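Local coordinates for protein berberine bridge enzyme-like 28 (Arabidopsis thaliana, PDB 5D79) that is a secreted, FAD-dependent, berberine bridge enzyme-like oxidoreductase that is involved in adaptation to salt stress, at residues A[100-105]-A[124-129]; A[256-261]-A[324-329]; A[268-273]-A[286-291]. All coordinates share one frame; numbering follows the deposited sequence.

All three contacts are largely buried, but they belong to two halves of the chain. Contact 1 joins two parallel strands of the small mixed sheet in the FAD-binding domain, and main-chain hydrogen bonds hold it. Contacts 2 and 3 sit on the other side of the chain's centre, about 44 to 50 Å from contact 1 between centres, and share the seven-stranded antiparallel sheet. There contact 2 lays a loop over strand 253-260 by apolar packing, while contact 3 sets helix 263-276 on strand 284-292 and adds one indole hydrogen bond. These two touch: Leu-324 CD1 lies 3.6 Å from Ile-269 CG2, so the loop and the helix pack against each other.

Contact 1 (A[100-105]-A[124-129]); sequences HGIHVR and PFAVID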
loop_
_atom_site.group_PDB
_atom_site.type_symbol
_atom_site.label_atom_id
_atom_site.label_comp_id
_atom_site.label_asym_id
_atom_site.label_seq_id
_atom_site.Cartn_x
_atom_site.Cartn_y
_atom_site.Cartn_z
ATOM N N HIS A 100 22.894 -19.385 -10.676
ATOM C CA HIS A 100 23.398 -18.850 -11.931
ATOM C C HIS A 100 23.552 -17.330 -11.902
ATOM O O HIS A 100 23.817 -16.704 -12.929
ATOM C CB HIS A 100 22.486 -19.280 -13.080
ATOM C CG HIS A 100 22.399 -20.764 -13.250
ATOM N ND1 HIS A 100 23.368 -21.496 -13.904
ATOM C CD2 HIS A 100 21.465 -21.655 -12.843
ATOM C CE1 HIS A 100 23.034 -22.774 -13.895
ATOM N NE2 HIS A 100 21.881 -22.899 -13.262
ATOM N N GLY A 101 23.399 -16.745 -10.722
ATOM C CA GLY A 101 23.637 -15.324 -10.547
ATOM C C GLY A 101 22.539 -14.454 -11.122
ATOM O O GLY A 101 22.781 -13.330 -11.558
ATOM N N ILE A 102 21.318 -14.968 -11.121
ATOM C CA ILE A 102 20.213 -14.206 -11.663
ATOM C C ILE A 102 19.434 -13.477 -10.573
ATOM O O ILE A 102 19.029 -14.057 -9.560
ATOM C CB ILE A 102 19.272 -15.092 -12.462
ATOM C CG1 ILE A 102 19.933 -15.466 -13.786
ATOM C CG2 ILE A 102 17.979 -14.364 -12.744
ATOM C CD1 ILE A 102 20.185 -14.271 -14.681
ATOM N N HIS A 103 19.251 -12.185 -10.802
ATOM C CA HIS A 103 18.519 -11.308 -9.911
ATOM C C HIS A 103 17.028 -11.418 -10.215
ATOM O O HIS A 103 16.657 -11.518 -11.377
ATOM C CB HIS A 103 19.030 -9.884 -10.101
ATOM C CG HIS A 103 18.351 -8.871 -9.247
ATOM N ND1 HIS A 103 18.131 -9.061 -7.902
ATOM C CD2 HIS A 103 17.856 -7.647 -9.542
ATOM C CE1 HIS A 103 17.516 -8.002 -7.407
ATOM N NE2 HIS A 103 17.339 -7.128 -8.382
ATOM N N VAL A 104 16.172 -11.428 -9.196
ATOM C CA VAL A 104 14.730 -11.483 -9.451
ATOM C C VAL A 104 13.964 -10.366 -8.768
ATOM O O VAL A 104 14.463 -9.732 -7.844
ATOM C CB VAL A 104 14.103 -12.816 -8.996
ATOM C CG1 VAL A 104 14.855 -13.990 -9.597
ATOM C CG2 VAL A 104 14.076 -12.905 -7.482
ATOM N N ARG A 105 12.743 -10.136 -9.245
ATOM C CA ARG A 105 11.792 -9.258 -8.580
ATOM C C ARG A 105 10.468 -9.987 -8.465
ATOM O O ARG A 105 10.093 -10.710 -9.370
ATOM C CB ARG A 105 11.617 -7.951 -9.346
ATOM C CG ARG A 105 12.840 -7.056 -9.330
ATOM C CD ARG A 105 13.180 -6.592 -7.923
ATOM N NE ARG A 105 14.485 -5.941 -7.885
ATOM C CZ ARG A 105 14.678 -4.629 -7.967
ATOM N NH1 ARG A 105 13.640 -3.807 -8.075
ATOM N NH2 ARG A 105 15.908 -4.135 -7.923
ATOM N N PRO A 124 20.499 -6.845 -15.033
ATOM C CA PRO A 124 19.488 -7.736 -15.624
ATOM C C PRO A 124 18.746 -8.586 -14.586
ATOM O O PRO A 124 19.341 -9.041 -13.605
ATOM C CB PRO A 124 20.312 -8.620 -16.564
ATOM C CG PRO A 124 21.511 -7.791 -16.899
ATOM C CD PRO A 124 21.825 -7.022 -15.653
ATOM N N PHE A 125 17.453 -8.805 -14.808
ATOM C CA PHE A 125 16.626 -9.471 -13.812
ATOM C C PHE A 125 15.526 -10.310 -14.438
ATOM O O PHE A 125 15.295 -10.260 -15.640
ATOM C CB PHE A 125 16.005 -8.442 -12.861
ATOM C CG PHE A 125 14.927 -7.602 -13.492
ATOM C CD1 PHE A 125 15.249 -6.552 -14.343
ATOM C CD2 PHE A 125 13.586 -7.854 -13.229
ATOM C CE1 PHE A 125 14.252 -5.774 -14.924
ATOM C CE2 PHE A 125 12.588 -7.076 -13.807
ATOM C CZ PHE A 125 12.922 -6.038 -14.655
ATOM N N ALA A 126 14.852 -11.084 -13.604
ATOM C CA ALA A 126 13.673 -11.818 -14.010
ATOM C C ALA A 126 12.536 -11.457 -13.053
ATOM O O ALA A 126 12.784 -10.860 -12.001
ATOM C CB ALA A 126 13.949 -13.303 -14.003
ATOM N N VAL A 127 11.302 -11.814 -13.413
ATOM C CA VAL A 127 10.132 -11.504 -12.592
ATOM C C VAL A 127 9.390 -12.761 -12.150
ATOM O O VAL A 127 9.052 -13.596 -12.967
ATOM C CB VAL A 127 9.132 -10.585 -13.349
ATOM C CG1 VAL A 127 7.801 -10.516 -12.617
ATOM C CG2 VAL A 127 9.709 -9.190 -13.535
ATOM N N ILE A 128 9.155 -12.892 -10.849
ATOM C CA ILE A 128 8.238 -13.897 -10.307
ATOM C C ILE A 128 6.833 -13.280 -10.133
ATOM O O ILE A 128 6.540 -12.657 -9.101
ATOM C CB ILE A 128 8.723 -14.452 -8.936
ATOM C CG1 ILE A 128 10.213 -14.799 -8.969
ATOM C CG2 ILE A 128 7.909 -15.663 -8.523
ATOM C CD1 ILE A 128 10.776 -15.153 -7.619
ATOM N N ASP A 129 5.984 -13.440 -11.149
ATOM C CA ASP A 129 4.618 -12.914 -11.131
ATOM C C ASP A 129 3.701 -13.937 -10.460
ATOM O O ASP A 129 3.602 -15.081 -10.913
ATOM C CB ASP A 129 4.156 -12.599 -12.563
ATOM C CG ASP A 129 2.838 -11.801 -12.626
ATOM O OD1 ASP A 129 1.848 -12.181 -11.965
ATOM O OD2 ASP A 129 2.793 -10.796 -13.376
#
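His-103, Val-104 and Arg-105 run beside Phe-125, Ala-126 and Val-127 as neighbouring parallel strands, zipped by three main-chain hydrogen bonds. Ala-126 N gives to His-103 O at 2.9 Å, Arg-105 N gives to Ala-126 O at 2.8 Å, and Ile-128 N gives to Arg-105 O, also at 2.8 Å. Alpha C-H groups press on the same carbonyls, as where Val-104 CA sits 3.3 Å from Ala-126 O.

Val-104 and Ala-126 lie on one face of the sheet. There the CG2 methyl of Val-104 meets the far end of Ile-128 at an oblique angle, its CD1 4.0 Å away, and both side chains reach helix 87-100 at Ala-97, Val-93 and Ile-94. The other face carries His-103, Phe-125 and Arg-105. Phe-125 has its CG between backbone N and carbonyl carbon (chi1 71°), which brings the ring over toward Arg-105, and Arg-105 CG lies 4.0 Å from Phe-125 CD2. The arginine chain crosses the phenyl at about a right angle and bends at chi2 (-63°), and the guanidinium then meets the edge of the His-103 imidazole, where Arg-105 NH2 makes a weak 3.3 Å bond to His-103 NE2. The firmer partners are Leu-116 O and the carboxylate of Glu-523.

Strand 80-82 flanks 125-129 on its far side, so strand 80-82, helix 87-100 and strand 103-107 make a beta-alpha-beta crossover that passes over 125-129. Gly-101, with positive phi, carries the chain out of that helix. The Arg-105 side chain lies about 6 Å from the bound FAD. Main-chain bonding fixes the strand pairing, while Glu-523 pairs with the guanidinium charge at NH2 and Leu-116 O takes an N-H of NH1, tying this sheet of the FAD-binding domain to the C-terminal end of the chain.

Contact 2 (A[256-261]-A[324-329]); sequences FKVQKT and LGLEKE
Phe-256 and Val-258 meet Leu-324 and Leu-326 in side-chain packing without a single hydrogen bond between the segments, where the loop after helix 310-320 lies across one face of strand 253-260. Leu-326 bridges Phe-256 and Val-258. Its CD1 presses on Val-258 CG2 at 3.6 Å and on Phe-256 CB at 4.0 Å, while Leu-326 CD2 sits over one face of the phenyl ring, 4.0 Å from Phe-256 CG. Chi1 of Phe-256 (65°) sets the ring beside the loop, and chi2 (-89°) turns its face to Leu-326.

Strands 253-260, 284-292, 298-306 and 331-334, with helices 263-276 and 310-320, follow the beta-alpha-beta-beta-alpha-beta order of a ferredoxin-like unit, and this loop is the link from the second helix to the last strand. Gly-325 turns it with positive phi. Val-258 CG1 slides past Leu-324, 4.1 Å from Leu-324 CD1, the two side chains pointing in opposite directions. Leu-324 CD2 lies 4.2 Å from Phe-256 CE2, and Leu-324 also touches Met-317 and Ile-269, one from each helix. The end of the Lys-260 chain reaches the loop, CE 3.9 Å from Leu-324 O, and meets Glu-265 through a long, weak ion pair.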
loop_
_atom_site.group_PDB
_atom_site.type_symbol
_atom_site.label_atom_id
_atom_site.label_comp_id
_atom_site.label_asym_id
_atom_site.label_seq_id
_atom_site.Cartn_x
_atom_site.Cartn_y
_atom_site.Cartn_z
ATOM N N PHE A 256 -20.762 8.266 5.316
ATOM C CA PHE A 256 -21.214 9.651 5.149
ATOM C C PHE A 256 -20.272 10.476 4.271
ATOM O O PHE A 256 -19.074 10.209 4.177
ATOM C CB PHE A 256 -21.383 10.339 6.511
ATOM C CG PHE A 256 -20.093 10.507 7.293
ATOM C CD1 PHE A 256 -19.653 9.511 8.156
ATOM C CD2 PHE A 256 -19.341 11.677 7.188
ATOM C CE1 PHE A 256 -18.492 9.674 8.876
ATOM C CE2 PHE A 256 -18.178 11.842 7.910
ATOM C CZ PHE A 256 -17.751 10.842 8.752
ATOM N N LYS A 257 -20.827 11.488 3.624
ATOM C CA LYS A 257 -20.037 12.357 2.779
ATOM C C LYS A 257 -20.535 13.768 2.983
ATOM O O LYS A 257 -21.742 14.014 3.012
ATOM C CB LYS A 257 -20.140 11.933 1.312
ATOM C CG LYS A 257 -19.310 12.762 0.341
ATOM C CD LYS A 257 -19.316 12.155 -1.061
ATOM C CE LYS A 257 -18.682 10.756 -1.060
ATOM N NZ LYS A 257 -18.724 10.038 -2.379
ATOM N N VAL A 258 -19.602 14.691 3.172
ATOM C CA VAL A 258 -19.927 16.104 3.215
ATOM C C VAL A 258 -18.956 16.850 2.312
ATOM O O VAL A 258 -17.752 16.641 2.378
ATOM C CB VAL A 258 -19.871 16.665 4.643
ATOM C CG1 VAL A 258 -19.903 18.188 4.622
ATOM C CG2 VAL A 258 -21.015 16.106 5.476
ATOM N N GLN A 259 -19.495 17.702 1.453
ATOM C CA GLN A 259 -18.691 18.457 0.512
ATOM C C GLN A 259 -18.659 19.936 0.901
ATOM O O GLN A 259 -19.678 20.518 1.262
ATOM C CB GLN A 259 -19.241 18.285 -0.910
ATOM C CG GLN A 259 -18.345 18.837 -1.987
ATOM C CD GLN A 259 -19.120 19.525 -3.086
ATOM O OE1 GLN A 259 -20.239 19.993 -2.871
ATOM N NE2 GLN A 259 -18.531 19.594 -4.273
ATOM N N LYS A 260 -17.476 20.536 0.830
ATOM C CA LYS A 260 -17.320 21.960 1.087
ATOM C C LYS A 260 -16.529 22.612 -0.035
ATOM O O LYS A 260 -15.364 22.307 -0.246
ATOM C CB LYS A 260 -16.636 22.200 2.430
ATOM C CG LYS A 260 -17.446 21.740 3.620
ATOM C CD LYS A 260 -18.844 22.347 3.624
ATOM C CE LYS A 260 -19.644 21.874 4.829
ATOM N NZ LYS A 260 -21.102 22.165 4.697
ATOM N N THR A 261 -17.173 23.516 -0.753
ATOM C CA THR A 261 -16.552 24.136 -1.910
ATOM C C THR A 261 -16.016 25.526 -1.565
ATOM O O THR A 261 -15.215 26.085 -2.312
ATOM C CB THR A 261 -17.550 24.231 -3.093
ATOM O OG1 THR A 261 -18.760 24.861 -2.657
ATOM C CG2 THR A 261 -17.894 22.844 -3.618
ATOM N N LEU A 324 -18.695 20.272 11.067
ATOM C CA LEU A 324 -18.878 19.594 9.788
ATOM C C LEU A 324 -20.302 19.771 9.255
ATOM O O LEU A 324 -20.514 19.826 8.049
ATOM C CB LEU A 324 -18.545 18.106 9.910
ATOM C CG LEU A 324 -18.315 17.493 8.526
ATOM C CD1 LEU A 324 -17.235 18.270 7.782
ATOM C CD2 LEU A 324 -17.980 16.011 8.568
ATOM N N GLY A 325 -21.270 19.868 10.163
ATOM C CA GLY A 325 -22.650 20.102 9.794
ATOM C C GLY A 325 -23.307 18.879 9.190
ATOM O O GLY A 325 -24.215 19.006 8.363
ATOM N N LEU A 326 -22.843 17.696 9.599
ATOM C CA LEU A 326 -23.399 16.428 9.119
ATOM C C LEU A 326 -24.850 16.247 9.529
ATOM O O LEU A 326 -25.204 16.429 10.698
ATOM C CB LEU A 326 -22.594 15.244 9.635
ATOM C CG LEU A 326 -23.091 13.901 9.115
ATOM C CD1 LEU A 326 -22.879 13.859 7.628
ATOM C CD2 LEU A 326 -22.363 12.746 9.781
ATOM N N GLU A 327 -25.687 15.886 8.560
ATOM C CA GLU A 327 -27.087 15.567 8.825
ATOM C C GLU A 327 -27.428 14.229 8.199
ATOM O O GLU A 327 -26.629 13.689 7.445
ATOM C CB GLU A 327 -28.001 16.671 8.300
ATOM C CG GLU A 327 -27.908 17.949 9.124
ATOM C CD GLU A 327 -28.838 19.037 8.638
ATOM O OE1 GLU A 327 -28.347 20.163 8.417
ATOM O OE2 GLU A 327 -30.054 18.774 8.486
ATOM N N LYS A 328 -28.608 13.693 8.510
ATOM C CA LYS A 328 -28.988 12.350 8.057
ATOM C C LYS A 328 -28.868 12.154 6.550
ATOM O O LYS A 328 -28.573 11.062 6.064
ATOM C CB LYS A 328 -30.408 12.039 8.488
ATOM C CG LYS A 328 -30.559 10.659 9.077
ATOM C CD LYS A 328 -30.796 9.602 8.019
ATOM C CE LYS A 328 -31.154 8.258 8.663
ATOM N NZ LYS A 328 -31.906 7.366 7.742
ATOM N N GLU A 329 -29.094 13.236 5.819
ATOM C CA GLU A 329 -29.135 13.192 4.374
ATOM C C GLU A 329 -27.759 12.918 3.818
ATOM O O GLU A 329 -27.618 12.424 2.700
ATOM C CB GLU A 329 -29.697 14.505 3.832
ATOM C CG GLU A 329 -31.189 14.645 4.058
ATOM C CD GLU A 329 -31.592 14.950 5.501
ATOM O OE1 GLU A 329 -30.880 15.701 6.195
ATOM O OE2 GLU A 329 -32.652 14.450 5.934
#

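Contact 3 (A[268-273]-A[286-291]); sequences RIIKKW and IRTTLE
Ile-270 is the first residue of 268-273 to touch strand 286-291, meeting Thr-288 and Leu-290. Its CG1 lies 4.1 Å from the Thr-288 methyl, CG2, and its CD1 reaches 3.8 Å from Leu-290 CD2, so one branch spans two residues of the strand on the same face. Ile-381 of helix 378-388 also touches it.

One turn on from Ile-270, Trp-273 makes the largest share of the helix's side of the contact. With CG anti to the backbone N (chi1 176°), the indole reaches out to the strand, and Trp-273 NE1 gives a 2.7 Å hydrogen bond to Ile-286 O. The oxygen lies in the ring plane, but the donor stands 54° out of the carbonyl plane, away from the usual lone-pair direction. Thr-288 OG1 sits over one indole face, 3.6 Å from Trp-273 CD1, and Ile-286 CG2 comes within 4.2 Å of Trp-273 CD1. Tyr-425 adds an edge-to-face ring contact. A phenylalanine in place of Trp-273 would probably leave Ile-286 O without its indole donor and open a gap beside Thr-288.

The helix runs at 141° to the strand, and strand 253-260, helix 263-276 and strand 284-292 make a beta-alpha-beta crossover over strand 298-306. Thr-288 OG1 is buried with no hydrogen-bond partner in the model and lies against the indole face; in this largely apolar packing of helix on sheet, the one hydrogen bond between the segments is the indole N-H to Ile-286 O.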
loop_
_atom_site.group_PDB
_atom_site.type_symbol
_atom_site.label_atom_id
_atom_site.label_comp_id
_atom_site.label_asym_id
_atom_site.label_seq_id
_atom_site.Cartn_x
_atom_site.Cartn_y
_atom_site.Cartn_z
ATOM N N ARG A 268 -11.663 26.357 7.814
ATOM C CA ARG A 268 -12.165 26.418 9.185
ATOM C C ARG A 268 -12.431 25.025 9.771
ATOM O O ARG A 268 -12.054 24.719 10.909
ATOM C CB ARG A 268 -13.441 27.256 9.198
ATOM C CG ARG A 268 -14.055 27.508 10.554
ATOM C CD ARG A 268 -15.376 28.270 10.395
ATOM N NE ARG A 268 -16.295 27.554 9.514
ATOM C CZ ARG A 268 -17.081 26.563 9.915
ATOM N NH1 ARG A 268 -17.070 26.174 11.184
ATOM N NH2 ARG A 268 -17.879 25.958 9.050
ATOM N N ILE A 269 -13.074 24.194 8.959
ATOM C CA ILE A 269 -13.483 22.840 9.316
ATOM C C ILE A 269 -12.289 21.878 9.367
ATOM O O ILE A 269 -12.212 20.992 10.223
ATOM C CB ILE A 269 -14.543 22.331 8.309
ATOM C CG1 ILE A 269 -15.855 23.097 8.500
ATOM C CG2 ILE A 269 -14.752 20.832 8.424
ATOM C CD1 ILE A 269 -16.812 22.926 7.375
ATOM N N ILE A 270 -11.353 22.062 8.444
ATOM C CA ILE A 270 -10.138 21.255 8.426
ATOM C C ILE A 270 -9.295 21.507 9.691
ATOM O O ILE A 270 -8.771 20.565 10.294
ATOM C CB ILE A 270 -9.311 21.535 7.143
ATOM C CG1 ILE A 270 -10.056 20.995 5.898
ATOM C CG2 ILE A 270 -7.927 20.920 7.262
ATOM C CD1 ILE A 270 -9.689 21.654 4.551
ATOM N N LYS A 271 -9.191 22.771 10.101
ATOM C CA LYS A 271 -8.513 23.132 11.351
ATOM C C LYS A 271 -9.087 22.385 12.547
ATOM O O LYS A 271 -8.343 21.885 13.382
ATOM C CB LYS A 271 -8.603 24.638 11.606
ATOM C CG LYS A 271 -7.674 25.472 10.758
ATOM C CD LYS A 271 -7.584 26.887 11.305
ATOM C CE LYS A 271 -6.946 26.902 12.688
ATOM N NZ LYS A 271 -7.230 28.170 13.420
ATOM N N LYS A 272 -10.413 22.310 12.619
ATOM C CA LYS A 272 -11.097 21.581 13.681
ATOM C C LYS A 272 -10.913 20.064 13.550
ATOM O O LYS A 272 -10.739 19.376 14.557
ATOM C CB LYS A 272 -12.586 21.940 13.687
ATOM C CG LYS A 272 -13.465 21.004 14.500
ATOM C CD LYS A 272 -13.135 21.059 15.988
ATOM C CE LYS A 272 -14.029 20.126 16.804
ATOM N NZ LYS A 272 -15.428 20.628 16.899
ATOM N N TRP A 273 -10.954 19.547 12.321
ATOM C CA TRP A 273 -10.726 18.118 12.076
ATOM C C TRP A 273 -9.383 17.686 12.665
ATOM O O TRP A 273 -9.256 16.604 13.218
ATOM C CB TRP A 273 -10.783 17.814 10.573
ATOM C CG TRP A 273 -10.459 16.369 10.159
ATOM C CD1 TRP A 273 -11.348 15.344 9.995
ATOM C CD2 TRP A 273 -9.161 15.825 9.826
ATOM N NE1 TRP A 273 -10.687 14.197 9.595
ATOM C CE2 TRP A 273 -9.347 14.466 9.492
ATOM C CE3 TRP A 273 -7.859 16.352 9.807
ATOM C CZ2 TRP A 273 -8.286 13.630 9.138
ATOM C CZ3 TRP A 273 -6.807 15.517 9.451
ATOM C CH2 TRP A 273 -7.027 14.174 9.121
ATOM N N ILE A 286 -12.850 9.324 9.951
ATOM C CA ILE A 286 -13.126 10.540 9.187
ATOM C C ILE A 286 -11.909 11.020 8.381
ATOM O O ILE A 286 -10.937 11.543 8.936
ATOM C CB ILE A 286 -13.587 11.712 10.098
ATOM C CG1 ILE A 286 -14.263 11.216 11.368
ATOM C CG2 ILE A 286 -14.516 12.667 9.346
ATOM C CD1 ILE A 286 -14.492 12.327 12.334
ATOM N N ARG A 287 -11.996 10.866 7.069
ATOM C CA ARG A 287 -10.945 11.278 6.140
ATOM C C ARG A 287 -11.264 12.617 5.442
ATOM O O ARG A 287 -12.418 12.940 5.169
ATOM C CB ARG A 287 -10.717 10.167 5.100
ATOM C CG ARG A 287 -10.132 10.632 3.758
ATOM C CD ARG A 287 -9.675 9.468 2.873
ATOM N NE ARG A 287 -8.612 8.684 3.511
ATOM C CZ ARG A 287 -8.175 7.513 3.056
ATOM N NH1 ARG A 287 -8.710 6.993 1.953
ATOM N NH2 ARG A 287 -7.218 6.859 3.696
ATOM N N THR A 288 -10.226 13.401 5.177
ATOM C CA THR A 288 -10.359 14.648 4.453
ATOM C C THR A 288 -9.542 14.556 3.170
ATOM O O THR A 288 -8.345 14.262 3.198
ATOM C CB THR A 288 -9.881 15.857 5.302
ATOM O OG1 THR A 288 -10.714 16.003 6.467
ATOM C CG2 THR A 288 -9.914 17.145 4.493
ATOM N N THR A 289 -10.189 14.782 2.040
ATOM C CA THR A 289 -9.471 14.804 0.780
ATOM C C THR A 289 -9.630 16.152 0.104
ATOM O O THR A 289 -10.738 16.629 -0.130
ATOM C CB THR A 289 -9.958 13.713 -0.176
ATOM O OG1 THR A 289 -10.013 12.462 0.520
ATOM C CG2 THR A 289 -9.020 13.611 -1.392
ATOM N N LEU A 290 -8.508 16.770 -0.202
ATOM C CA LEU A 290 -8.509 17.973 -0.995
ATOM C C LEU A 290 -8.225 17.608 -2.447
ATOM O O LEU A 290 -7.238 16.933 -2.741
ATOM C CB LEU A 290 -7.474 18.944 -0.461
ATOM C CG LEU A 290 -7.616 19.261 1.015
ATOM C CD1 LEU A 290 -6.618 20.345 1.376
ATOM C CD2 LEU A 290 -9.013 19.718 1.296
ATOM N N GLU A 291 -9.098 18.040 -3.350
ATOM C CA GLU A 291 -9.016 17.637 -4.750
ATOM C C GLU A 291 -9.976 18.462 -5.594
ATOM O O GLU A 291 -10.730 19.266 -5.058
ATOM C CB GLU A 291 -9.347 16.155 -4.901
ATOM C CG GLU A 291 -10.771 15.875 -4.516
ATOM C CD GLU A 291 -11.147 14.443 -4.685
ATOM O OE1 GLU A 291 -10.271 13.642 -5.056
ATOM O OE2 GLU A 291 -12.325 14.124 -4.448
#